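Local atomic coordinates of beta-1,4-exocellulase (Thermobifida fusca, PDB entry 4B4H), a protein that acts as a family 6 cellobiohydrolase of a cellulose-degrading bacterium, this chain being the catalytic domain, which probably cleaves cellobiose units from cellulose chains. Residues V38-I43 with I77-Y82; I81-G86 with S108-P113; I129-E134 with V180-D185; L285-R290 with V350-P355. All coordinates share one frame; numbering follows the deposited sequence.

Contact 1 (V38-I43 with I77-Y82); sequences VWLDRI and IQVVIY
Trp-39 and Val-80 lie side by side on one face of the sheet and point the same way. Val-80 CG2 sits over the five-membered ring of the indole, 3.4 Å from its centroid and 6° off the ring normal, a CH-pi contact. The six-membered ring meets Tyr-82 with its edge, CZ3 of Trp-39 lying 4.0 Å from CD2 of Tyr-82. Trp-39 CG stands anti to its carbonyl carbon (chi1 -73°), which lays the indole alongside the neighbouring strand, and NE1 bonds to the backbone O of Val-352. On the other face Leu-40 CD1 crosses to Val-79 CG1 at 3.7 Å, against helices 59-70 and 103-121. The two strands run parallel, as expected in the distorted barrel of family 6. Val-38 N bonds to Gln-78 O at 2.9 Å, and Val-38 O accepts from Val-80 N at 2.8 Å. The ladder frays at its C-terminal end, where Tyr-82 N reaches Leu-40 O in a weak bond of 3.5 Å. Replacing Trp-39 by an alanine would probably uncover Val-80, open a gap beside Tyr-82 and leave the O of Val-352 without this donor. Trp-39 and Asp-41 are predicted substrate-binding residues, and Tyr-82 OH bonds to Asp-88, a predicted active-site residue. The chemistry suggests an indole held by apolar packing and one N-H bond, which would suit a sugar-binding cleft at the strand ends.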
loop_
_atom_site.group_PDB
_atom_site.type_symbol
_atom_site.label_atom_id
_atom_site.label_comp_id
_atom_site.label_asym_id
_atom_site.label_seq_id
_atom_site.Cartn_x
_atom_site.Cartn_y
_atom_site.Cartn_z
ATOM N N VAL A 38 9.663 2.042 -6.885
ATOM C CA VAL A 38 9.987 3.429 -7.190
ATOM C C VAL A 38 8.659 4.162 -7.227
ATOM O O VAL A 38 7.738 3.736 -7.913
ATOM C CB VAL A 38 10.744 3.551 -8.534
ATOM C CG1 VAL A 38 10.780 5.003 -9.014
ATOM C CG2 VAL A 38 12.156 2.970 -8.406
ATOM N N TRP A 39 8.556 5.239 -6.457
ATOM C CA TRP A 39 7.291 5.972 -6.320
ATOM C C TRP A 39 7.188 7.161 -7.225
ATOM O O TRP A 39 7.946 8.127 -7.090
ATOM C CB TRP A 39 7.093 6.419 -4.884
ATOM C CG TRP A 39 6.730 5.286 -3.967
ATOM C CD1 TRP A 39 7.473 4.133 -3.696
ATOM C CD2 TRP A 39 5.496 5.125 -3.178
ATOM N NE1 TRP A 39 6.798 3.313 -2.833
ATOM C CE2 TRP A 39 5.628 3.842 -2.467
ATOM C CE3 TRP A 39 4.360 5.896 -2.973
ATOM C CZ2 TRP A 39 4.644 3.368 -1.615
ATOM C CZ3 TRP A 39 3.375 5.411 -2.105
ATOM C CH2 TRP A 39 3.521 4.179 -1.436
ATOM N N LEU A 40 6.238 7.122 -8.151
ATOM C CA LEU A 40 5.985 8.311 -8.967
ATOM C C LEU A 40 4.789 9.056 -8.378
ATOM O O LEU A 40 3.649 8.898 -8.821
ATOM C CB LEU A 40 5.800 7.976 -10.457
ATOM C CG LEU A 40 6.789 7.019 -11.155
ATOM C CD1 LEU A 40 6.486 6.870 -12.642
ATOM C CD2 LEU A 40 8.255 7.401 -10.971
ATOM N N ASP A 41 5.067 9.825 -7.330
ATOM C CA ASP A 41 4.033 10.428 -6.511
ATOM C C ASP A 41 3.792 11.886 -6.868
ATOM O O ASP A 41 3.051 12.588 -6.175
ATOM C CB ASP A 41 4.379 10.266 -5.028
ATOM C CG ASP A 41 5.658 10.989 -4.634
ATOM O OD1 ASP A 41 6.618 11.066 -5.439
ATOM O OD2 ASP A 41 5.711 11.484 -3.487
ATOM N N ARG A 42 4.425 12.333 -7.952
ATOM C CA ARG A 42 4.192 13.675 -8.489
ATOM C C ARG A 42 4.769 13.750 -9.899
ATOM O O ARG A 42 5.580 12.908 -10.288
ATOM C CB ARG A 42 4.763 14.768 -7.569
ATOM C CG ARG A 42 6.248 14.633 -7.262
ATOM C CD ARG A 42 6.657 15.467 -6.059
ATOM N NE ARG A 42 8.112 15.546 -5.951
ATOM C CZ ARG A 42 8.890 14.538 -5.571
ATOM N NH1 ARG A 42 8.360 13.365 -5.257
ATOM N NH2 ARG A 42 10.203 14.704 -5.504
ATOM N N ILE A 43 4.321 14.741 -10.669
ATOM C CA ILE A 43 4.745 14.905 -12.066
ATOM C C ILE A 43 6.276 14.944 -12.194
ATOM O O ILE A 43 6.835 14.367 -13.133
ATOM C CB ILE A 43 4.074 16.135 -12.741
ATOM C CG1 ILE A 43 2.561 15.892 -12.927
ATOM C CG2 ILE A 43 4.733 16.455 -14.082
ATOM C CD1 ILE A 43 1.758 17.112 -13.341
ATOM N N ILE A 77 10.676 -4.715 -11.716
ATOM C CA ILE A 77 10.721 -3.412 -11.031
ATOM C C ILE A 77 9.293 -2.963 -10.732
ATOM O O ILE A 77 8.403 -3.057 -11.584
ATOM C CB ILE A 77 11.460 -2.310 -11.847
ATOM C CG1 ILE A 77 11.536 -0.992 -11.056
ATOM C CG2 ILE A 77 10.781 -2.074 -13.199
ATOM C CD1 ILE A 77 12.407 0.091 -11.664
ATOM N N GLN A 78 9.106 -2.449 -9.543
ATOM C CA GLN A 78 7.796 -2.017 -9.159
ATOM C C GLN A 78 7.727 -0.481 -9.210
ATOM O O GLN A 78 8.550 0.124 -8.792
ATOM C CB GLN A 78 7.465 -2.515 -7.745
ATOM C CG GLN A 78 7.493 -4.006 -7.528
ATOM C CD GLN A 78 7.551 -4.341 -6.076
ATOM O OE1 GLN A 78 8.572 -4.498 -5.521
ATOM N NE2 GLN A 78 6.429 -4.440 -5.488
ATOM N N VAL A 79 6.711 0.032 -9.841
ATOM C CA VAL A 79 6.531 1.472 -10.001
ATOM C C VAL A 79 5.172 1.840 -9.403
ATOM O O VAL A 79 4.160 1.268 -9.788
ATOM C CB VAL A 79 6.564 1.870 -11.505
ATOM C CG1 VAL A 79 6.134 3.320 -11.687
ATOM C CG2 VAL A 79 7.945 1.681 -12.130
ATOM N N VAL A 80 5.137 2.812 -8.488
ATOM C CA VAL A 80 3.858 3.215 -7.875
ATOM C C VAL A 80 3.311 4.418 -8.620
ATOM O O VAL A 80 4.007 5.414 -8.750
ATOM C CB VAL A 80 4.005 3.568 -6.379
ATOM C CG1 VAL A 80 2.632 3.635 -5.746
ATOM C CG2 VAL A 80 4.829 2.508 -5.649
ATOM N N ILE A 81 2.083 4.272 -9.129
ATOM C CA ILE A 81 1.331 5.330 -9.818
ATOM C C ILE A 81 0.424 5.973 -8.775
ATOM O O ILE A 81 -0.460 5.307 -8.210
ATOM C CB ILE A 81 0.479 4.702 -10.944
ATOM C CG1 ILE A 81 1.361 3.850 -11.882
ATOM C CG2 ILE A 81 -0.294 5.761 -11.730
ATOM C CD1 ILE A 81 2.620 4.536 -12.402
ATOM N N TYR A 82 0.592 7.273 -8.508
ATOM C CA TYR A 82 -0.015 7.860 -7.322
ATOM C C TYR A 82 -0.142 9.371 -7.408
ATOM O O TYR A 82 0.579 10.101 -6.726
ATOM C CB TYR A 82 0.802 7.451 -6.091
ATOM C CG TYR A 82 0.314 7.954 -4.752
ATOM C CD1 TYR A 82 -1.048 8.011 -4.458
ATOM C CD2 TYR A 82 1.223 8.297 -3.742
ATOM C CE1 TYR A 82 -1.490 8.443 -3.213
ATOM C CE2 TYR A 82 0.793 8.740 -2.501
ATOM C CZ TYR A 82 -0.565 8.799 -2.233
ATOM O OH TYR A 82 -0.975 9.230 -0.980
#

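Contact 2 (I81-G86 with S108-P113); sequences IYNLPG and SEYIDP
Tyr-110 reaches from helix 103-121 to Ile-81, Tyr-82 and Asn-83, and its contacts change along its length. At the base, CB lies 4.1 Å from ND2 of Asn-83. CG stands anti to the backbone N (chi1 -180°), which extends the ring toward the loop 81-86. CD1 comes next, 3.6 Å from Asn-83 ND2. That amide is turned 73° from the ring plane and bonds to Glu-97. Asn-83 CB sits over the ring centre, 3.5 Å from the centroid, in a CH-pi contact. The helix 103-121 follows strand 75-81 and is followed by strand 127-133, which pairs in parallel with 75-81. This is a right-handed beta-alpha-beta crossover of the family 6 barrel. Further out, CE2 of Tyr-110 has CG2 of Ile-81 at its edge, 3.8 Å away. The same methyl of Ile-81 also touches CD1 of Ile-111 at 4.0 Å. At the tip, Tyr-110 OH accepts from Tyr-82 N at 2.9 Å, with a nearly straight N-H...O angle of 166°. A second, unusually short bond to the backbone O of Leu-40 is probable. A phenylalanine in place of Tyr-110 would probably keep the ring packing but leave Tyr-82 N without its acceptor.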
loop_
_atom_site.group_PDB
_atom_site.type_symbol
_atom_site.label_atom_id
_atom_site.label_comp_id
_atom_site.label_asym_id
_atom_site.label_seq_id
_atom_site.Cartn_x
_atom_site.Cartn_y
_atom_site.Cartn_z
ATOM N N ILE A 81 2.083 4.272 -9.129
ATOM C CA ILE A 81 1.331 5.330 -9.818
ATOM C C ILE A 81 0.424 5.973 -8.775
ATOM O O ILE A 81 -0.460 5.307 -8.210
ATOM C CB ILE A 81 0.479 4.702 -10.944
ATOM C CG1 ILE A 81 1.361 3.850 -11.882
ATOM C CG2 ILE A 81 -0.294 5.761 -11.730
ATOM C CD1 ILE A 81 2.620 4.536 -12.402
ATOM N N TYR A 82 0.592 7.273 -8.508
ATOM C CA TYR A 82 -0.015 7.860 -7.322
ATOM C C TYR A 82 -0.142 9.371 -7.408
ATOM O O TYR A 82 0.579 10.101 -6.726
ATOM C CB TYR A 82 0.802 7.451 -6.091
ATOM C CG TYR A 82 0.314 7.954 -4.752
ATOM C CD1 TYR A 82 -1.048 8.011 -4.458
ATOM C CD2 TYR A 82 1.223 8.297 -3.742
ATOM C CE1 TYR A 82 -1.490 8.443 -3.213
ATOM C CE2 TYR A 82 0.793 8.740 -2.501
ATOM C CZ TYR A 82 -0.565 8.799 -2.233
ATOM O OH TYR A 82 -0.975 9.230 -0.980
ATOM N N ASN A 83 -1.046 9.836 -8.262
ATOM C CA ASN A 83 -1.223 11.287 -8.466
ATOM C C ASN A 83 -2.634 11.694 -8.884
ATOM O O ASN A 83 -2.782 12.728 -9.545
ATOM C CB ASN A 83 -0.179 11.837 -9.463
ATOM C CG ASN A 83 0.032 13.343 -9.341
ATOM O OD1 ASN A 83 -0.173 13.911 -8.275
ATOM N ND2 ASN A 83 0.474 13.981 -10.423
ATOM N N LEU A 84 -3.657 10.947 -8.447
ATOM C CA LEU A 84 -5.034 11.233 -8.853
ATOM C C LEU A 84 -5.443 12.665 -8.515
ATOM O O LEU A 84 -4.956 13.222 -7.538
ATOM C CB LEU A 84 -6.020 10.284 -8.166
ATOM C CG LEU A 84 -6.222 8.931 -8.852
ATOM C CD1 LEU A 84 -7.101 8.063 -7.969
ATOM C CD2 LEU A 84 -6.789 8.982 -10.268
ATOM N N PRO A 85 -6.350 13.262 -9.324
ATOM C CA PRO A 85 -6.883 14.552 -8.906
ATOM C C PRO A 85 -7.654 14.415 -7.601
ATOM O O PRO A 85 -8.330 13.402 -7.390
ATOM C CB PRO A 85 -7.849 14.910 -10.034
ATOM C CG PRO A 85 -8.243 13.597 -10.634
ATOM C CD PRO A 85 -6.982 12.786 -10.566
ATOM N N GLY A 86 -7.539 15.409 -6.726
ATOM C CA GLY A 86 -8.201 15.363 -5.426
ATOM C C GLY A 86 -7.720 14.199 -4.577
ATOM O O GLY A 86 -8.497 13.583 -3.853
ATOM N N SER A 108 -2.982 13.958 -19.253
ATOM C CA SER A 108 -2.007 14.442 -20.230
ATOM C C SER A 108 -0.582 14.686 -19.736
ATOM O O SER A 108 0.377 14.571 -20.521
ATOM C CB SER A 108 -2.529 15.710 -20.915
ATOM O OG SER A 108 -1.609 16.164 -21.888
ATOM N N GLU A 109 -0.440 15.068 -18.461
ATOM C CA GLU A 109 0.858 15.476 -17.910
ATOM C C GLU A 109 1.458 14.472 -16.927
ATOM O O GLU A 109 2.605 14.624 -16.516
ATOM C CB GLU A 109 0.772 16.873 -17.255
ATOM C CG GLU A 109 0.117 17.942 -18.122
ATOM C CD GLU A 109 0.673 17.999 -19.537
ATOM O OE1 GLU A 109 1.906 18.092 -19.703
ATOM O OE2 GLU A 109 -0.130 17.955 -20.496
ATOM N N TYR A 110 0.671 13.468 -16.546
ATOM C CA TYR A 110 1.141 12.436 -15.629
ATOM C C TYR A 110 1.137 11.021 -16.259
ATOM O O TYR A 110 2.199 10.483 -16.552
ATOM C CB TYR A 110 0.386 12.523 -14.297
ATOM C CG TYR A 110 0.834 11.488 -13.311
ATOM C CD1 TYR A 110 2.062 11.610 -12.657
ATOM C CD2 TYR A 110 0.038 10.390 -13.039
ATOM C CE1 TYR A 110 2.487 10.644 -11.759
ATOM C CE2 TYR A 110 0.455 9.419 -12.140
ATOM C CZ TYR A 110 1.670 9.558 -11.503
ATOM O OH TYR A 110 2.091 8.585 -10.623
ATOM N N ILE A 111 -0.044 10.452 -16.513
ATOM C CA ILE A 111 -0.145 9.129 -17.151
ATOM C C ILE A 111 0.525 9.016 -18.528
ATOM O O ILE A 111 1.289 8.072 -18.770
ATOM C CB ILE A 111 -1.620 8.677 -17.257
ATOM C CG1 ILE A 111 -2.249 8.611 -15.867
ATOM C CG2 ILE A 111 -1.755 7.329 -17.963
ATOM C CD1 ILE A 111 -1.695 7.501 -14.990
ATOM N N ASP A 112 0.180 9.933 -19.437
ATOM C CA ASP A 112 0.661 9.871 -20.830
ATOM C C ASP A 112 2.203 9.811 -20.970
ATOM O O ASP A 112 2.712 8.934 -21.683
ATOM C CB ASP A 112 0.034 11.003 -21.692
ATOM C CG ASP A 112 -1.415 10.706 -22.101
ATOM O OD1 ASP A 112 -1.959 9.643 -21.774
ATOM O OD2 ASP A 112 -2.033 11.553 -22.783
ATOM N N PRO A 113 2.933 10.706 -20.269
ATOM C CA PRO A 113 4.409 10.661 -20.294
ATOM C C PRO A 113 4.968 9.406 -19.625
ATOM O O PRO A 113 6.035 8.951 -20.006
ATOM C CB PRO A 113 4.821 11.912 -19.498
ATOM C CG PRO A 113 3.621 12.247 -18.684
ATOM C CD PRO A 113 2.460 11.913 -19.563
#

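Contact 3 (I129-E134 with V180-D185); sequences IVAIIE and VYNYID
Val-130 and Tyr-183 make the close side-chain meeting on one face of this strand pair. CG1 of Val-130 comes within 3.5 Å of CD1 of Tyr-183 at an oblique approach. The valine CG1 is anti to its own backbone N (chi1 170°), and this branch is the one that reaches the ring. The backbones pair closely here: Tyr-183 N bonds to Ala-131 O at 2.8 Å, nearly along the C=O axis, and Ile-133 N to Tyr-183 O at 2.7 Å. Strands 129-133 and 180-185 are parallel neighbours in the family 6 barrel, with helices 140-143, 152-160 and 162-175 among the connecting residues. On the other face OD1 of Asn-182 lies 3.8 Å from CB of Ala-131, with Ile-133 CD1 as another apolar neighbour. This buried oxygen has no polar partner in the model, whereas ND2 bonds to Tyr-218 O. The looser side is the C-terminal end, where Asp-185 N lies 3.3 Å from Ile-133 O. Beyond it a water links the two segments, donating to Glu-134 O and to Asp-185 OD2, each at 3.1 Å. Asp-185 OD1 is held by Thr-226, and Asp-136, the predicted proton donor, lies nearby.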
loop_
_atom_site.group_PDB
_atom_site.type_symbol
_atom_site.label_atom_id
_atom_site.label_comp_id
_atom_site.label_asym_id
_atom_site.label_seq_id
_atom_site.Cartn_x
_atom_site.Cartn_y
_atom_site.Cartn_z
ATOM N N ILE A 129 7.488 -4.766 -15.632
ATOM C CA ILE A 129 7.164 -3.577 -14.864
ATOM C C ILE A 129 5.843 -3.868 -14.180
ATOM O O ILE A 129 4.829 -3.996 -14.842
ATOM C CB ILE A 129 7.017 -2.331 -15.763
ATOM C CG1 ILE A 129 8.291 -2.101 -16.587
ATOM C CG2 ILE A 129 6.708 -1.079 -14.947
ATOM C CD1 ILE A 129 8.206 -0.916 -17.531
ATOM N N VAL A 130 5.883 -4.002 -12.855
ATOM C CA VAL A 130 4.679 -4.155 -12.048
ATOM C C VAL A 130 4.319 -2.741 -11.593
ATOM O O VAL A 130 5.144 -2.084 -10.974
ATOM C CB VAL A 130 4.942 -5.059 -10.824
ATOM C CG1 VAL A 130 3.773 -5.013 -9.858
ATOM C CG2 VAL A 130 5.203 -6.487 -11.264
ATOM N N ALA A 131 3.122 -2.276 -11.985
ATOM C CA ALA A 131 2.644 -0.928 -11.679
ATOM C C ALA A 131 1.571 -1.010 -10.607
ATOM O O ALA A 131 0.566 -1.731 -10.761
ATOM C CB ALA A 131 2.088 -0.279 -12.938
ATOM N N ILE A 132 1.814 -0.311 -9.497
ATOM C CA ILE A 132 0.839 -0.244 -8.408
ATOM C C ILE A 132 -0.090 0.949 -8.645
ATOM O O ILE A 132 0.351 2.081 -8.639
ATOM C CB ILE A 132 1.525 -0.212 -7.015
ATOM C CG1 ILE A 132 2.228 -1.555 -6.731
ATOM C CG2 ILE A 132 0.522 0.047 -5.904
ATOM C CD1 ILE A 132 3.712 -1.502 -6.910
ATOM N N ILE A 133 -1.381 0.678 -8.838
ATOM C CA ILE A 133 -2.290 1.725 -9.328
ATOM C C ILE A 133 -3.053 2.429 -8.194
ATOM O O ILE A 133 -4.039 1.887 -7.669
ATOM C CB ILE A 133 -3.314 1.206 -10.371
ATOM C CG1 ILE A 133 -2.649 0.470 -11.546
ATOM C CG2 ILE A 133 -4.179 2.351 -10.911
ATOM C CD1 ILE A 133 -1.466 1.158 -12.192
ATOM N N GLU A 134 -2.602 3.648 -7.879
ATOM C CA GLU A 134 -3.317 4.653 -7.052
ATOM C C GLU A 134 -3.748 4.242 -5.641
ATOM O O GLU A 134 -4.890 3.815 -5.410
ATOM C CB GLU A 134 -4.469 5.308 -7.857
ATOM C CG GLU A 134 -4.026 6.089 -9.103
ATOM C CD GLU A 134 -3.236 7.358 -8.781
ATOM O OE1 GLU A 134 -3.196 7.774 -7.606
ATOM O OE2 GLU A 134 -2.601 7.941 -9.687
ATOM N N VAL A 180 3.939 -4.564 -18.961
ATOM C CA VAL A 180 3.445 -3.874 -17.765
ATOM C C VAL A 180 2.327 -4.701 -17.122
ATOM O O VAL A 180 1.428 -5.205 -17.807
ATOM C CB VAL A 180 3.028 -2.407 -18.078
ATOM C CG1 VAL A 180 2.561 -1.693 -16.817
ATOM C CG2 VAL A 180 4.216 -1.662 -18.639
ATOM N N TYR A 181 2.432 -4.865 -15.803
ATOM C CA TYR A 181 1.505 -5.669 -15.017
ATOM C C TYR A 181 0.838 -4.780 -13.971
ATOM O O TYR A 181 1.441 -4.437 -12.956
ATOM C CB TYR A 181 2.268 -6.846 -14.366
ATOM C CG TYR A 181 2.910 -7.786 -15.389
ATOM C CD1 TYR A 181 4.083 -7.423 -16.070
ATOM C CD2 TYR A 181 2.348 -9.026 -15.666
ATOM C CE1 TYR A 181 4.657 -8.270 -17.016
ATOM C CE2 TYR A 181 2.926 -9.878 -16.602
ATOM C CZ TYR A 181 4.075 -9.491 -17.268
ATOM O OH TYR A 181 4.650 -10.340 -18.197
ATOM N N ASN A 182 -0.432 -4.464 -14.211
ATOM C CA ASN A 182 -1.169 -3.535 -13.342
ATOM C C ASN A 182 -1.786 -4.194 -12.135
ATOM O O ASN A 182 -2.566 -5.120 -12.275
ATOM C CB ASN A 182 -2.326 -2.899 -14.127
ATOM C CG ASN A 182 -1.870 -1.928 -15.209
ATOM O OD1 ASN A 182 -0.850 -1.248 -15.088
ATOM N ND2 ASN A 182 -2.624 -1.882 -16.288
ATOM N N TYR A 183 -1.515 -3.649 -10.954
ATOM C CA TYR A 183 -2.206 -4.085 -9.747
ATOM C C TYR A 183 -2.959 -2.907 -9.157
ATOM O O TYR A 183 -2.367 -1.883 -8.842
ATOM C CB TYR A 183 -1.228 -4.682 -8.713
ATOM C CG TYR A 183 -0.601 -5.964 -9.169
ATOM C CD1 TYR A 183 0.371 -5.971 -10.179
ATOM C CD2 TYR A 183 -0.967 -7.167 -8.591
ATOM C CE1 TYR A 183 0.932 -7.165 -10.625
ATOM C CE2 TYR A 183 -0.409 -8.364 -9.019
ATOM C CZ TYR A 183 0.563 -8.355 -10.021
ATOM O OH TYR A 183 1.126 -9.542 -10.460
ATOM N N ILE A 184 -4.268 -3.075 -8.981
ATOM C CA ILE A 184 -5.082 -2.022 -8.360
ATOM C C ILE A 184 -4.925 -2.104 -6.849
ATOM O O ILE A 184 -5.007 -3.180 -6.256
ATOM C CB ILE A 184 -6.581 -2.140 -8.716
ATOM C CG1 ILE A 184 -6.820 -1.895 -10.214
ATOM C CG2 ILE A 184 -7.392 -1.149 -7.883
ATOM C CD1 ILE A 184 -8.191 -2.288 -10.711
ATOM N N ASP A 185 -4.656 -0.971 -6.213
ATOM C CA ASP A 185 -4.569 -0.952 -4.777
ATOM C C ASP A 185 -5.927 -1.280 -4.154
ATOM O O ASP A 185 -6.951 -0.743 -4.570
ATOM C CB ASP A 185 -4.082 0.394 -4.252
ATOM C CG ASP A 185 -3.894 0.367 -2.767
ATOM O OD1 ASP A 185 -2.812 -0.094 -2.320
ATOM O OD2 ASP A 185 -4.842 0.759 -2.051
HETATM O O HOH W 1 -6.788 2.799 -3.243
#

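Contact 4 (L285-R290 with V350-P355); sequences LIDTSR and VWVKPP
Strand 285-287 and segment 350-355 run parallel for one bridge, Asp-287 with Val-350. Val-350 N bonds to Ile-286 O at 3.0 Å, and Thr-288 N returns a bond of 3.0 Å to Val-350 O. Past this bridge the carboxylate of Asp-287 takes over. Its CG lies anti to the backbone N (chi1 -177°), bringing both oxygens to the facing loop. OD2 accepts from Lys-353 N at 3.2 Å on its syn side, tilted out of the carboxylate plane. OD1 accepts from Val-352 N at 3.1 Å on one side of this plane, and from Ser-289 N and OG on the other. The bond from Ser-289 N makes an Asx turn, at the C-terminal strand ends where family 6 barrels carry their active site. Ser-289 CA packs over the five-membered ring of Trp-351, 3.5 Å from its centroid. Lys-353 CG covers the centre of one face of the Arg-290 guanidinium, 3.6 Å from CZ. Arg-290 forms a salt bridge with Asp-359, the predicted proton acceptor, and Lys-353 NZ bonds to Ser-358 O.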
loop_
_atom_site.group_PDB
_atom_site.type_symbol
_atom_site.label_atom_id
_atom_site.label_comp_id
_atom_site.label_asym_id
_atom_site.label_seq_id
_atom_site.Cartn_x
_atom_site.Cartn_y
_atom_site.Cartn_z
ATOM N N LEU A 285 -1.046 -9.209 -4.290
ATOM C CA LEU A 285 0.185 -8.858 -3.583
ATOM C C LEU A 285 -0.157 -8.358 -2.186
ATOM O O LEU A 285 -1.244 -7.820 -1.978
ATOM C CB LEU A 285 0.964 -7.769 -4.333
ATOM C CG LEU A 285 1.357 -8.019 -5.789
ATOM C CD1 LEU A 285 2.018 -6.784 -6.389
ATOM C CD2 LEU A 285 2.244 -9.265 -5.905
ATOM N N ILE A 286 0.752 -8.584 -1.229
ATOM C CA ILE A 286 0.707 -7.888 0.070
ATOM C C ILE A 286 2.051 -7.210 0.329
ATOM O O ILE A 286 3.101 -7.844 0.221
ATOM C CB ILE A 286 0.423 -8.810 1.278
ATOM C CG1 ILE A 286 -0.793 -9.733 1.044
ATOM C CG2 ILE A 286 0.266 -7.963 2.548
ATOM C CD1 ILE A 286 -0.834 -10.923 2.003
ATOM N N ASP A 287 2.010 -5.930 0.696
ATOM C CA ASP A 287 3.223 -5.201 1.044
ATOM C C ASP A 287 3.572 -5.493 2.489
ATOM O O ASP A 287 2.833 -5.084 3.395
ATOM C CB ASP A 287 2.984 -3.701 0.881
ATOM C CG ASP A 287 4.229 -2.851 1.149
ATOM O OD1 ASP A 287 5.318 -3.374 1.485
ATOM O OD2 ASP A 287 4.084 -1.612 1.036
ATOM N N THR A 288 4.707 -6.171 2.685
ATOM C CA THR A 288 5.178 -6.626 3.993
ATOM C C THR A 288 6.394 -5.835 4.460
ATOM O O THR A 288 7.128 -6.277 5.353
ATOM C CB THR A 288 5.619 -8.088 3.855
ATOM O OG1 THR A 288 6.519 -8.166 2.748
ATOM C CG2 THR A 288 4.405 -8.987 3.639
ATOM N N SER A 289 6.599 -4.666 3.856
ATOM C CA SER A 289 7.742 -3.793 4.168
ATOM C C SER A 289 7.847 -3.478 5.654
ATOM O O SER A 289 8.948 -3.423 6.215
ATOM C CB SER A 289 7.662 -2.477 3.381
ATOM O OG SER A 289 6.469 -1.763 3.662
ATOM N N ARG A 290 6.701 -3.241 6.296
ATOM C CA ARG A 290 6.726 -2.727 7.658
ATOM C C ARG A 290 5.734 -3.428 8.574
ATOM O O ARG A 290 5.350 -2.881 9.604
ATOM C CB ARG A 290 6.507 -1.195 7.659
ATOM C CG ARG A 290 7.667 -0.421 7.029
ATOM C CD ARG A 290 7.449 1.096 7.019
ATOM N NE ARG A 290 6.146 1.515 6.475
ATOM C CZ ARG A 290 5.710 2.773 6.389
ATOM N NH1 ARG A 290 6.447 3.825 6.758
ATOM N NH2 ARG A 290 4.502 2.987 5.903
ATOM N N VAL A 350 5.653 -8.180 -1.322
ATOM C CA VAL A 350 6.499 -7.140 -1.900
ATOM C C VAL A 350 6.842 -6.054 -0.871
ATOM O O VAL A 350 6.189 -5.968 0.139
ATOM C CB VAL A 350 5.843 -6.546 -3.171
ATOM C CG1 VAL A 350 5.787 -7.599 -4.272
ATOM C CG2 VAL A 350 4.430 -6.023 -2.917
ATOM N N TRP A 351 7.938 -5.322 -1.074
ATOM C CA TRP A 351 8.213 -4.126 -0.296
ATOM C C TRP A 351 7.934 -2.953 -1.195
ATOM O O TRP A 351 8.831 -2.500 -1.917
ATOM C CB TRP A 351 9.670 -4.120 0.183
ATOM C CG TRP A 351 9.946 -4.940 1.429
ATOM C CD1 TRP A 351 9.130 -5.910 2.016
ATOM C CD2 TRP A 351 11.148 -4.898 2.272
ATOM N NE1 TRP A 351 9.731 -6.449 3.139
ATOM C CE2 TRP A 351 10.946 -5.890 3.332
ATOM C CE3 TRP A 351 12.346 -4.184 2.234
ATOM C CZ2 TRP A 351 11.890 -6.086 4.341
ATOM C CZ3 TRP A 351 13.284 -4.404 3.243
ATOM C CH2 TRP A 351 13.066 -5.347 4.257
ATOM N N VAL A 352 6.709 -2.433 -1.159
ATOM C CA VAL A 352 6.357 -1.312 -2.038
ATOM C C VAL A 352 6.831 0.005 -1.395
ATOM O O VAL A 352 7.705 0.683 -1.954
ATOM C CB VAL A 352 4.868 -1.334 -2.444
ATOM C CG1 VAL A 352 4.475 -0.049 -3.148
ATOM C CG2 VAL A 352 4.602 -2.503 -3.374
ATOM N N LYS A 353 6.339 0.315 -0.193
ATOM C CA LYS A 353 6.918 1.392 0.625
ATOM C C LYS A 353 8.381 1.116 0.960
ATOM O O LYS A 353 8.686 0.070 1.521
ATOM C CB LYS A 353 6.101 1.588 1.918
ATOM C CG LYS A 353 6.630 2.627 2.896
ATOM C CD LYS A 353 6.345 4.060 2.484
ATOM C CE LYS A 353 7.122 4.984 3.399
ATOM N NZ LYS A 353 7.013 6.379 2.894
ATOM N N PRO A 354 9.287 2.051 0.628
ATOM C CA PRO A 354 10.682 1.799 1.004
ATOM C C PRO A 354 10.950 2.166 2.472
ATOM O O PRO A 354 10.865 3.324 2.840
ATOM C CB PRO A 354 11.483 2.703 0.052
ATOM C CG PRO A 354 10.474 3.328 -0.877
ATOM C CD PRO A 354 9.161 3.296 -0.146
ATOM N N PRO A 355 11.279 1.170 3.314
ATOM C CA PRO A 355 11.407 1.438 4.749
ATOM C C PRO A 355 12.494 2.448 5.096
ATOM O O PRO A 355 13.583 2.431 4.511
ATOM C CB PRO A 355 11.787 0.070 5.326
ATOM C CG PRO A 355 11.449 -0.920 4.281
ATOM C CD PRO A 355 11.630 -0.220 2.979
#

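In the fold
All four contacts are buried, and contact 4 lies nearest the centre of the chain, about 7 Å between centres. Contacts 1 and 3 are parallel strand pairs of one sheet, joined because strands 75-81 and 127-133 are neighbours. Contact 2 shares Ile-81 and Tyr-82 with contact 1 and carries the end of strand 75-81 to helix 103-121; its centre lies about 18 Å from that of the chain, the farthest out of the four. Contact 4 joins the far part of the same sheet but is mostly loop, and it is richer in charge and side-chain hydrogen bonds. Contacts 1 and 4 meet across the barrel interior, where Gln-78 packs against Val-350 and Val-352. Contacts 2 and 4 do not touch.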